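Local coordinates for putative HTH-type transcriptional regulator PH0061 (Pyrococcus horikoshii, PDB 2DBB), which probably binds specific DNA sequences through a helix-turn-helix domain and so regulates transcription, as a member of the AsnC family, at residues V72-K77 / I107-L112. Numbering follows the deposited sequence.
Sequences VLIKSK and IIVRLL
Val-72, Leu-73 and Ile-74 pair with Val-109, Ile-108 and Ile-107 where the two central strands of the antiparallel sheet run side by side, in the beta-alpha-beta-beta-alpha-beta ferredoxin-like domain that AsnC-family regulators carry beside their helix-turn-helix domain. Four backbone hydrogen bonds hold the register. Val-72 N lies 2.7 Å from Val-109 O. Ile-107 N lies 3.0 Å from Ile-74 O. On one face, Val-72, Ile-74, Ile-107, Val-109 and Leu-111 form an apolar patch. Ile-74 and Ile-107 pack at an angle, their CB atoms 3.8 Å apart. CG1 of Ile-74 stands anti to its carbonyl carbon (chi1 -56°), and the extended second torsion (chi2 164°) carries CD1 to Ile-107 CG2, at 4.0 Å, and near Val-109 CG2. At the Val-72 end, the valine and Leu-111 meet at a slant, Val-72 CG2 3.8 Å from Leu-111 CD1; at the other end Ile-107 CD1 touches OG of Ser-76. Ile-131 and Val-95 extend this patch. The other face looks to the dimer partner: Tyr-105 and Ile-140 of the second subunit pack on Leu-73 and Ile-108 respectively. Here Leu-73 and Ile-108 run abreast from the sheet, and Leu-73 CD2 presses tightly on Ile-108 CD1 at 3.4 Å.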
# COMPACT_ATOMS: atom_id res chain seq x y z
N VAL B 72 -5.94 -1.85 11.67
CA VAL B 72 -6.93 -2.51 12.50
C VAL B 72 -6.85 -4.02 12.25
O VAL B 72 -7.01 -4.50 11.13
CB VAL B 72 -8.34 -1.98 12.21
CG1 VAL B 72 -9.37 -2.70 13.08
CG2 VAL B 72 -8.38 -0.48 12.47
N LEU B 73 -6.56 -4.75 13.32
CA LEU B 73 -6.44 -6.19 13.27
C LEU B 73 -7.72 -6.78 13.83
O LEU B 73 -8.10 -6.51 14.98
CB LEU B 73 -5.23 -6.62 14.11
CG LEU B 73 -3.94 -5.85 13.80
CD1 LEU B 73 -2.91 -6.11 14.89
CD2 LEU B 73 -3.41 -6.27 12.44
N ILE B 74 -8.41 -7.58 13.03
CA ILE B 74 -9.67 -8.15 13.47
C ILE B 74 -9.71 -9.67 13.49
O ILE B 74 -9.24 -10.33 12.56
CB ILE B 74 -10.83 -7.68 12.55
CG1 ILE B 74 -10.89 -6.16 12.51
CG2 ILE B 74 -12.15 -8.27 13.03
CD1 ILE B 74 -11.73 -5.59 11.35
N LYS B 75 -10.26 -10.22 14.57
CA LYS B 75 -10.44 -11.66 14.69
C LYS B 75 -11.95 -11.88 14.75
O LYS B 75 -12.61 -11.43 15.69
CB LYS B 75 -9.79 -12.19 15.97
CG LYS B 75 -9.80 -13.72 16.05
CD LYS B 75 -9.10 -14.31 14.83
CE LYS B 75 -9.17 -15.83 14.79
NZ LYS B 75 -8.48 -16.35 13.56
N SER B 76 -12.49 -12.57 13.75
CA SER B 76 -13.93 -12.84 13.68
C SER B 76 -14.38 -14.09 14.44
O SER B 76 -13.59 -15.00 14.71
CB SER B 76 -14.36 -12.99 12.22
OG SER B 76 -14.15 -11.78 11.51
N LYS B 77 -15.66 -14.11 14.79
CA LYS B 77 -16.23 -15.25 15.49
C LYS B 77 -16.66 -16.31 14.47
O LYS B 77 -16.61 -17.50 14.77
CB LYS B 77 -17.45 -14.80 16.31
CG LYS B 77 -17.16 -13.73 17.34
CD LYS B 77 -18.45 -13.30 18.04
CE LYS B 77 -18.22 -12.15 19.01
NZ LYS B 77 -17.24 -12.51 20.08
N ILE B 107 -8.81 -10.58 9.56
CA ILE B 107 -9.09 -9.39 8.78
C ILE B 107 -8.10 -8.30 9.17
O ILE B 107 -7.92 -8.00 10.36
CB ILE B 107 -10.54 -8.87 9.00
CG1 ILE B 107 -11.54 -9.97 8.63
CG2 ILE B 107 -10.81 -7.66 8.11
CD1 ILE B 107 -12.98 -9.66 8.99
N ILE B 108 -7.44 -7.74 8.17
CA ILE B 108 -6.45 -6.68 8.36
C ILE B 108 -6.91 -5.47 7.58
O ILE B 108 -7.09 -5.55 6.37
CB ILE B 108 -5.06 -7.10 7.84
CG1 ILE B 108 -4.63 -8.42 8.49
CG2 ILE B 108 -4.04 -6.00 8.15
CD1 ILE B 108 -4.55 -8.34 9.98
N VAL B 109 -7.05 -4.34 8.27
CA VAL B 109 -7.52 -3.12 7.65
C VAL B 109 -6.59 -1.93 7.86
O VAL B 109 -6.05 -1.74 8.94
CB VAL B 109 -8.90 -2.72 8.22
CG1 VAL B 109 -9.41 -1.45 7.52
CG2 VAL B 109 -9.88 -3.87 8.04
N ARG B 110 -6.40 -1.13 6.82
CA ARG B 110 -5.58 0.06 6.95
C ARG B 110 -6.50 1.26 6.79
O ARG B 110 -7.31 1.31 5.86
CB ARG B 110 -4.48 0.13 5.88
CG ARG B 110 -3.70 1.45 5.94
CD ARG B 110 -2.68 1.58 4.80
NE ARG B 110 -1.60 0.60 4.91
CZ ARG B 110 -0.60 0.68 5.78
NH1 ARG B 110 -0.52 1.69 6.64
NH2 ARG B 110 0.34 -0.26 5.80
N LEU B 111 -6.38 2.21 7.71
CA LEU B 111 -7.17 3.43 7.70
C LEU B 111 -6.26 4.65 7.55
O LEU B 111 -5.15 4.67 8.08
CB LEU B 111 -7.92 3.61 9.02
CG LEU B 111 -8.78 2.49 9.60
CD1 LEU B 111 -9.31 2.93 10.96
CD2 LEU B 111 -9.92 2.15 8.64
N LEU B 112 -6.74 5.65 6.82
CA LEU B 112 -6.02 6.91 6.67
C LEU B 112 -6.80 7.84 7.58
O LEU B 112 -7.99 8.08 7.34
CB LEU B 112 -6.07 7.44 5.23
CG LEU B 112 -5.32 8.76 5.02
CD1 LEU B 112 -3.83 8.52 5.20
CD2 LEU B 112 -5.60 9.33 3.63